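Histidine triad protein (Plasmodium falciparum 3D7, PDB 5CS2) probably hydrolyses diadenosine triphosphate to AMP and ADP as a histidine-triad enzyme, and is a target of the antimalarial natural product cyclomarin A. Local coordinates at residues K62-Y67 and I72-D77; M89-N94 and K192-E197. All blocks are in the same frame, centred on the assembly; numbering follows the deposited sequence.

Contact 1 of 2, residues K62-Y67 and I72-D77; sequences KKKKHY and IEEIID
Lys64 and Glu74 meet with their side chains at about a right angle, and Lys64 NZ lies 2.8 Å from Glu74 OE1 in a salt bridge. NZ comes to OE1 on the syn side of the carboxylate but stands 29° out of its plane. The lysine methylenes share the contact: CD of Lys64 is 3.4 Å from Glu74 OE1, and its CE is 3.6 Å from OE2. Beyond CG the glutamate chain is extended, CD anti to CA (chi2 177°), which carries the carboxylate out toward the loop. OE1 also accepts a hydrogen bond from Asp71 N, which should help fix the carboxylate. Glu74 OE2 is linked to the loop backbone through a water, which donates to OE2 at 2.7 Å and accepts from Lys62 N at 3.2 Å.

In this HIT-domain fold, residues 62-67 follow strand 56-60 and residues 72-77 begin helix 72-93, so these bonds tie a short strand-to-helix connection back onto the helix it leads into. Lys65 O bonds to NE2 of Gln110, a predicted substrate-binding residue, and the Lys64 backbone pairs with Val115 of the predicted histidine-triad motif. At the far end of residues 62-67, Tyr67 crosses Ile75, again nearly at right angles. Its OH lies 3.7 Å from Ile75 CG2, a methyl that meets the ring obliquely. With chi1 at -169°, the ring extends away from the Tyr67 backbone N, its hydroxyl reaching the helix, where Asn79 ND2 is its hydrogen-bond partner. Both residues border the second subunit: Tyr67 O bonds to Asn83 ND2 of that chain and Ile75 packs on the same Asn83.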
ATOM      1  N   LYS A  62       9.985   2.825  14.115  1.00 23.55           N
ATOM      2  CA  LYS A  62      11.299   2.178  14.045  1.00 25.03           C
ATOM      3  C   LYS A  62      11.854   2.331  12.627  1.00 30.12           C
ATOM      4  O   LYS A  62      11.142   2.071  11.654  1.00 29.19           O
ATOM      5  CB  LYS A  62      11.200   0.695  14.455  1.00 29.38           C
ATOM      6  CG  LYS A  62      12.559  -0.008  14.482  1.00 50.21           C
ATOM      7  CD  LYS A  62      12.636  -1.173  15.468  1.00 61.23           C
ATOM      8  CE  LYS A  62      14.026  -1.787  15.518  1.00 70.09           C
ATOM      9  NZ  LYS A  62      15.054  -0.842  16.050  1.00 76.69           N
ATOM     10  N   LYS A  63      13.120   2.780  12.502  1.00 27.12           N
ATOM     11  CA  LYS A  63      13.738   2.963  11.194  1.00 27.05           C
ATOM     12  C   LYS A  63      13.996   1.601  10.541  1.00 31.57           C
ATOM     13  O   LYS A  63      14.722   0.769  11.089  1.00 32.37           O
ATOM     14  CB  LYS A  63      15.030   3.784  11.294  1.00 29.74           C
ATOM     15  CG  LYS A  63      15.498   4.306   9.952  1.00 43.11           C
ATOM     16  CD  LYS A  63      17.000   4.545   9.932  1.00 53.53           C
ATOM     17  CE  LYS A  63      17.501   4.734   8.528  1.00 63.35           C
ATOM     18  NZ  LYS A  63      17.751   3.444   7.827  1.00 72.06           N
ATOM     19  N   LYS A  64      13.317   1.353   9.414  1.00 26.83           N
ATOM     20  CA  LYS A  64      13.447   0.139   8.610  1.00 25.78           C
ATOM     21  C   LYS A  64      13.519   0.608   7.176  1.00 28.02           C
ATOM     22  O   LYS A  64      12.719   1.453   6.781  1.00 27.72           O
ATOM     23  CB  LYS A  64      12.299  -0.827   8.872  1.00 27.87           C
ATOM     24  CG  LYS A  64      12.577  -1.677  10.109  1.00 31.17           C
ATOM     25  CD  LYS A  64      11.346  -2.282  10.714  1.00 37.54           C
ATOM     26  CE  LYS A  64      11.689  -2.945  12.033  1.00 35.44           C
ATOM     27  NZ  LYS A  64      11.021  -4.269  12.214  1.00 37.19           N
ATOM     28  N   LYS A  65      14.519   0.135   6.413  1.00 24.61           N
ATOM     29  CA  LYS A  65      14.759   0.636   5.057  1.00 24.72           C
ATOM     30  C   LYS A  65      13.756   0.167   3.997  1.00 26.62           C
ATOM     31  O   LYS A  65      13.246   0.977   3.214  1.00 26.86           O
ATOM     32  CB  LYS A  65      16.194   0.302   4.598  1.00 27.92           C
ATOM     33  CG  LYS A  65      16.583   0.984   3.289  1.00 39.87           C
ATOM     34  CD  LYS A  65      18.004   0.648   2.871  1.00 46.39           C
ATOM     35  CE  LYS A  65      18.369   1.348   1.593  1.00 60.25           C
ATOM     36  NZ  LYS A  65      19.742   0.990   1.156  1.00 71.46           N
ATOM     37  N   HIS A  66      13.547  -1.143   3.939  1.00 24.39           N
ATOM     38  CA  HIS A  66      12.692  -1.775   2.949  1.00 24.24           C
ATOM     39  C   HIS A  66      11.386  -2.252   3.526  1.00 22.39           C
ATOM     40  O   HIS A  66      11.324  -2.661   4.671  1.00 20.62           O
ATOM     41  CB  HIS A  66      13.426  -2.955   2.292  1.00 25.95           C
ATOM     42  CG  HIS A  66      14.367  -2.523   1.209  1.00 30.21           C
ATOM     43  ND1 HIS A  66      13.896  -2.088  -0.031  1.00 32.62           N
ATOM     44  CD2 HIS A  66      15.717  -2.459   1.215  1.00 32.38           C
ATOM     45  CE1 HIS A  66      14.975  -1.753  -0.719  1.00 32.98           C
ATOM     46  NE2 HIS A  66      16.094  -1.967  -0.011  1.00 33.20           N
ATOM     47  N   TYR A  67      10.353  -2.286   2.683  1.00 21.38           N
ATOM     48  CA  TYR A  67       9.035  -2.768   3.067  1.00 20.30           C
ATOM     49  C   TYR A  67       9.096  -4.190   3.627  1.00 23.02           C
ATOM     50  O   TYR A  67       8.393  -4.522   4.573  1.00 22.00           O
ATOM     51  CB  TYR A  67       8.107  -2.698   1.830  1.00 21.12           C
ATOM     52  CG  TYR A  67       6.640  -2.913   2.125  1.00 23.20           C
ATOM     53  CD1 TYR A  67       6.040  -2.341   3.246  1.00 25.28           C
ATOM     54  CD2 TYR A  67       5.832  -3.630   1.245  1.00 24.11           C
ATOM     55  CE1 TYR A  67       4.678  -2.516   3.507  1.00 25.83           C
ATOM     56  CE2 TYR A  67       4.473  -3.817   1.497  1.00 24.33           C
ATOM     57  CZ  TYR A  67       3.891  -3.217   2.604  1.00 29.19           C
ATOM     58  OH  TYR A  67       2.552  -3.403   2.850  1.00 27.10           O
ATOM     59  N   ILE A  72       4.992  -8.389  10.689  1.00 23.06           N
ATOM     60  CA  ILE A  72       3.561  -8.556  10.406  1.00 21.76           C
ATOM     61  C   ILE A  72       2.721  -7.462  11.089  1.00 25.20           C
ATOM     62  O   ILE A  72       1.912  -6.826  10.422  1.00 24.25           O
ATOM     63  CB  ILE A  72       3.039  -9.990  10.725  1.00 25.83           C
ATOM     64  CG1 ILE A  72       3.721 -11.010   9.794  1.00 26.97           C
ATOM     65  CG2 ILE A  72       1.500 -10.088  10.576  1.00 28.00           C
ATOM     66  CD1 ILE A  72       3.606 -12.455  10.177  1.00 36.28           C
ATOM     67  N   GLU A  73       2.980  -7.200  12.389  1.00 23.31           N
ATOM     68  CA  GLU A  73       2.271  -6.200  13.197  1.00 23.56           C
ATOM     69  C   GLU A  73       2.466  -4.802  12.597  1.00 26.85           C
ATOM     70  O   GLU A  73       1.500  -4.043  12.539  1.00 26.04           O
ATOM     71  CB  GLU A  73       2.744  -6.236  14.672  1.00 26.21           C
ATOM     72  CG  GLU A  73       2.445  -7.536  15.399  1.00 37.89           C
ATOM     73  CD  GLU A  73       3.377  -8.701  15.105  1.00 61.17           C
ATOM     74  OE1 GLU A  73       4.442  -8.482  14.482  1.00 38.67           O
ATOM     75  OE2 GLU A  73       3.028  -9.841  15.485  1.00 66.88           O
ATOM     76  N   GLU A  74       3.691  -4.474  12.119  1.00 22.76           N
ATOM     77  CA  GLU A  74       3.991  -3.184  11.490  1.00 21.98           C
ATOM     78  C   GLU A  74       3.297  -3.024  10.135  1.00 24.07           C
ATOM     79  O   GLU A  74       2.861  -1.921   9.811  1.00 23.69           O
ATOM     80  CB  GLU A  74       5.507  -2.969  11.311  1.00 23.98           C
ATOM     81  CG  GLU A  74       6.291  -2.904  12.612  1.00 29.63           C
ATOM     82  CD  GLU A  74       7.792  -2.769  12.419  1.00 40.98           C
ATOM     83  OE1 GLU A  74       8.379  -3.598  11.681  1.00 28.57           O
ATOM     84  OE2 GLU A  74       8.374  -1.798  12.961  1.00 32.25           O
ATOM     85  N   ILE A  75       3.245  -4.105   9.329  1.00 20.43           N
ATOM     86  CA  ILE A  75       2.576  -4.105   8.010  1.00 20.18           C
ATOM     87  C   ILE A  75       1.106  -3.802   8.226  1.00 21.25           C
ATOM     88  O   ILE A  75       0.545  -2.940   7.553  1.00 21.42           O
ATOM     89  CB  ILE A  75       2.767  -5.447   7.227  1.00 22.86           C
ATOM     90  CG1 ILE A  75       4.248  -5.673   6.912  1.00 22.79           C
ATOM     91  CG2 ILE A  75       1.910  -5.443   5.907  1.00 23.72           C
ATOM     92  CD1 ILE A  75       4.606  -7.164   6.709  1.00 25.39           C
ATOM     93  N   ILE A  76       0.480  -4.512   9.179  1.00 18.32           N
ATOM     94  CA  ILE A  76      -0.933  -4.272   9.472  1.00 18.64           C
ATOM     95  C   ILE A  76      -1.159  -2.843   9.955  1.00 22.90           C
ATOM     96  O   ILE A  76      -2.088  -2.166   9.496  1.00 21.14           O
ATOM     97  CB  ILE A  76      -1.409  -5.324  10.493  1.00 21.98           C
ATOM     98  CG1 ILE A  76      -1.401  -6.750   9.858  1.00 21.08           C
ATOM     99  CG2 ILE A  76      -2.782  -4.946  11.136  1.00 26.76           C
ATOM    100  CD1 ILE A  76      -1.589  -7.897  10.884  1.00 30.63           C
ATOM    101  N   ASP A  77      -0.322  -2.391  10.900  1.00 21.47           N
ATOM    102  CA  ASP A  77      -0.473  -1.058  11.482  1.00 20.93           C
ATOM    103  C   ASP A  77      -0.389   0.043  10.428  1.00 21.64           C
ATOM    104  O   ASP A  77      -1.308   0.857  10.322  1.00 20.45           O
ATOM    105  CB  ASP A  77       0.556  -0.852  12.614  1.00 21.60           C
ATOM    106  CG  ASP A  77       0.372   0.457  13.378  1.00 27.16           C
ATOM    107  OD1 ASP A  77       0.561   1.526  12.768  1.00 25.15           O
ATOM    108  OD2 ASP A  77       0.088   0.401  14.611  1.00 27.87           O
TER
HETATM  109  O   HOH W   1       7.703   0.613  14.052  1.00 27.04           O

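Contact 2 of 2, residues M89-N94 and K192-E197; sequences MGNLFN and KSYINE
Asn91 ND2 donates to Tyr194 OH over 3.0 Å, but the bond is weak, with an N-H...O angle of 127°. It bridges two helices, 72-93 of the HIT domain and 181-199 near the C-terminus, whose closest CA pair within these segments, Leu92 and Tyr194, is 8.1 Å apart. The amide and the ring are far from coplanar, their planes 75° apart, and the two side chains cross at about a right angle. Asn91 CB packs against the same end of the ring, 3.8 Å from Tyr194 CZ, meeting it obliquely.

Asn91 and Leu92 both pack on Tyr194. Its ring is directed away from its own backbone N (chi1 -172°) and spans the gap to helix 72-93, so that Asn91 meets the hydroxyl end while Leu92 meets the root of the ring. Leu92 and Tyr194 run past one another in opposite directions, and Leu92 CG lies over one ring face. Ile191 packs on Leu92 and Met89, and Ile195 on Phe84, Met85 and Ile88, carrying the helix pairing beyond this contact. Leu92 CD2 makes the near approach, 3.8 Å from both CB and CG of Tyr194.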
ATOM      1  N   MET A  89      -8.521  12.333   4.895  1.00 20.74           N
ATOM      2  CA  MET A  89      -8.136  13.268   3.845  1.00 21.73           C
ATOM      3  C   MET A  89      -9.255  13.460   2.830  1.00 28.01           C
ATOM      4  O   MET A  89      -9.405  14.559   2.286  1.00 27.70           O
ATOM      5  CB  MET A  89      -6.814  12.885   3.167  1.00 23.77           C
ATOM      6  CG  MET A  89      -5.624  12.757   4.128  1.00 25.30           C
ATOM      7  SD  MET A  89      -5.278  14.252   5.110  1.00 27.68           S
ATOM      8  CE  MET A  89      -4.515  15.228   3.927  1.00 25.03           C
ATOM      9  N   GLY A  90     -10.015  12.388   2.591  1.00 23.48           N
ATOM     10  CA  GLY A  90     -11.155  12.405   1.688  1.00 23.39           C
ATOM     11  C   GLY A  90     -12.183  13.403   2.170  1.00 28.73           C
ATOM     12  O   GLY A  90     -12.616  14.258   1.397  1.00 28.39           O
ATOM     13  N   ASN A  91     -12.497  13.336   3.470  1.00 26.94           N
ATOM     14  CA  ASN A  91     -13.426  14.254   4.130  1.00 28.23           C
ATOM     15  C   ASN A  91     -12.896  15.696   4.189  1.00 35.88           C
ATOM     16  O   ASN A  91     -13.675  16.622   3.961  1.00 37.03           O
ATOM     17  CB  ASN A  91     -13.788  13.745   5.503  1.00 27.01           C
ATOM     18  CG  ASN A  91     -14.575  12.453   5.508  1.00 40.92           C
ATOM     19  OD1 ASN A  91     -15.069  11.980   4.485  1.00 43.73           O
ATOM     20  ND2 ASN A  91     -14.717  11.850   6.679  1.00 42.95           N
ATOM     21  N   LEU A  92     -11.575  15.892   4.438  1.00 32.49           N
ATOM     22  CA  LEU A  92     -10.963  17.229   4.532  1.00 32.02           C
ATOM     23  C   LEU A  92     -10.711  17.950   3.208  1.00 35.84           C
ATOM     24  O   LEU A  92     -10.900  19.168   3.138  1.00 36.03           O
ATOM     25  CB  LEU A  92      -9.636  17.175   5.334  1.00 31.77           C
ATOM     26  CG  LEU A  92      -9.729  16.928   6.825  1.00 35.16           C
ATOM     27  CD1 LEU A  92      -8.340  16.721   7.401  1.00 34.40           C
ATOM     28  CD2 LEU A  92     -10.415  18.116   7.554  1.00 36.89           C
ATOM     29  N   PHE A  93     -10.233  17.231   2.180  1.00 30.21           N
ATOM     30  CA  PHE A  93      -9.890  17.799   0.881  1.00 29.62           C
ATOM     31  C   PHE A  93     -11.013  17.654  -0.153  1.00 33.22           C
ATOM     32  O   PHE A  93     -10.845  18.078  -1.291  1.00 35.03           O
ATOM     33  CB  PHE A  93      -8.541  17.219   0.381  1.00 31.73           C
ATOM     34  CG  PHE A  93      -7.389  17.886   1.103  1.00 33.23           C
ATOM     35  CD1 PHE A  93      -7.035  17.498   2.394  1.00 35.53           C
ATOM     36  CD2 PHE A  93      -6.729  18.970   0.536  1.00 35.27           C
ATOM     37  CE1 PHE A  93      -6.036  18.182   3.099  1.00 36.09           C
ATOM     38  CE2 PHE A  93      -5.724  19.646   1.240  1.00 38.16           C
ATOM     39  CZ  PHE A  93      -5.383  19.241   2.515  1.00 36.07           C
ATOM     40  N   ASN A  94     -12.169  17.133   0.265  1.00 30.04           N
ATOM     41  CA  ASN A  94     -13.377  16.907  -0.544  1.00 30.71           C
ATOM     42  C   ASN A  94     -13.056  16.119  -1.828  1.00 34.94           C
ATOM     43  O   ASN A  94     -13.159  16.621  -2.959  1.00 35.51           O
ATOM     44  CB  ASN A  94     -14.140  18.222  -0.794  1.00 34.73           C
ATOM     45  CG  ASN A  94     -14.540  18.900   0.496  1.00 51.09           C
ATOM     46  OD1 ASN A  94     -15.107  18.282   1.411  1.00 39.17           O
ATOM     47  ND2 ASN A  94     -14.170  20.160   0.636  1.00 51.05           N
ATOM     48  N   LYS A 192      -5.255  16.822  12.663  1.00 20.59           N
ATOM     49  CA  LYS A 192      -5.346  16.365  14.037  1.00 21.29           C
ATOM     50  C   LYS A 192      -6.694  16.777  14.653  1.00 23.84           C
ATOM     51  O   LYS A 192      -7.328  15.960  15.314  1.00 24.32           O
ATOM     52  CB  LYS A 192      -4.236  17.063  14.850  1.00 23.95           C
ATOM     53  CG  LYS A 192      -3.259  16.186  15.557  1.00 34.28           C
ATOM     54  CD  LYS A 192      -2.317  17.024  16.445  1.00 26.56           C
ATOM     55  CE  LYS A 192      -1.882  18.355  15.826  1.00 31.48           C
ATOM     56  NZ  LYS A 192      -1.015  19.160  16.746  1.00 33.35           N
ATOM     57  N   SER A 193      -7.128  18.035  14.423  1.00 23.73           N
ATOM     58  CA  SER A 193      -8.388  18.571  14.969  1.00 24.27           C
ATOM     59  C   SER A 193      -9.591  17.785  14.485  1.00 26.73           C
ATOM     60  O   SER A 193     -10.461  17.448  15.291  1.00 27.37           O
ATOM     61  CB  SER A 193      -8.561  20.044  14.632  1.00 28.72           C
ATOM     62  OG  SER A 193      -7.527  20.799  15.240  1.00 36.81           O
ATOM     63  N   TYR A 194      -9.588  17.430  13.189  1.00 22.67           N
ATOM     64  CA  TYR A 194     -10.647  16.639  12.574  1.00 22.06           C
ATOM     65  C   TYR A 194     -10.696  15.234  13.137  1.00 24.84           C
ATOM     66  O   TYR A 194     -11.769  14.770  13.482  1.00 24.73           O
ATOM     67  CB  TYR A 194     -10.533  16.659  11.058  1.00 22.73           C
ATOM     68  CG  TYR A 194     -11.713  16.008  10.378  1.00 24.62           C
ATOM     69  CD1 TYR A 194     -12.903  16.708  10.184  1.00 26.62           C
ATOM     70  CD2 TYR A 194     -11.660  14.676   9.967  1.00 23.84           C
ATOM     71  CE1 TYR A 194     -14.016  16.095   9.604  1.00 28.13           C
ATOM     72  CE2 TYR A 194     -12.761  14.057   9.371  1.00 23.73           C
ATOM     73  CZ  TYR A 194     -13.938  14.768   9.200  1.00 32.29           C
ATOM     74  OH  TYR A 194     -15.009  14.154   8.607  1.00 33.57           O
ATOM     75  N   ILE A 195      -9.528  14.542  13.266  1.00 21.44           N
ATOM     76  CA  ILE A 195      -9.489  13.220  13.850  1.00 21.31           C
ATOM     77  C   ILE A 195     -10.100  13.270  15.256  1.00 26.41           C
ATOM     78  O   ILE A 195     -10.976  12.472  15.571  1.00 24.64           O
ATOM     79  CB  ILE A 195      -8.039  12.618  13.818  1.00 24.01           C
ATOM     80  CG1 ILE A 195      -7.556  12.454  12.368  1.00 25.44           C
ATOM     81  CG2 ILE A 195      -7.974  11.309  14.587  1.00 24.43           C
ATOM     82  CD1 ILE A 195      -5.969  12.184  12.171  1.00 23.08           C
ATOM     83  N   ASN A 196      -9.656  14.239  16.084  1.00 23.22           N
ATOM     84  CA  ASN A 196     -10.136  14.408  17.457  1.00 23.29           C
ATOM     85  C   ASN A 196     -11.651  14.618  17.538  1.00 28.32           C
ATOM     86  O   ASN A 196     -12.325  13.973  18.349  1.00 28.59           O
ATOM     87  CB  ASN A 196      -9.390  15.564  18.111  1.00 25.44           C
ATOM     88  CG  ASN A 196      -7.953  15.233  18.429  1.00 32.68           C
ATOM     89  OD1 ASN A 196      -7.558  14.065  18.461  1.00 25.57           O
ATOM     90  ND2 ASN A 196      -7.158  16.252  18.714  1.00 24.66           N
ATOM     91  N   GLU A 197     -12.170  15.467  16.687  1.00 25.15           N
ATOM     92  CA  GLU A 197     -13.600  15.807  16.650  1.00 27.30           C
ATOM     93  C   GLU A 197     -14.485  14.582  16.340  1.00 32.38           C
ATOM     94  O   GLU A 197     -15.491  14.355  17.022  1.00 32.93           O
ATOM     95  CB  GLU A 197     -13.825  16.937  15.627  1.00 29.04           C
ATOM     96  CG  GLU A 197     -15.265  17.410  15.511  1.00 47.59           C
ATOM     97  CD  GLU A 197     -15.488  18.600  14.596  1.00 86.68           C
ATOM     98  OE1 GLU A 197     -15.598  18.397  13.364  1.00 87.12           O
ATOM     99  OE2 GLU A 197     -15.588  19.735  15.116  1.00 91.36           O
TER

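How the contacts relate
Helix 72-93 takes part in both contacts, its first turns in contact 1 and its last in contact 2. Their centres are 25 Å apart, on opposite sides of the chain's centre, and their nearest atoms are about 12 Å apart, so they do not touch. Contact 1 is the one near the predicted catalytic site: the side chain of Tyr67 is about 8 Å from that of Gln110, a predicted substrate-binding residue, and about 9 Å from that of His116, predicted to form the AMP-histidine intermediate. Contact 1, unlike contact 2, lies within reach of the second subunit, and contact 2 lies away from the annotated sites.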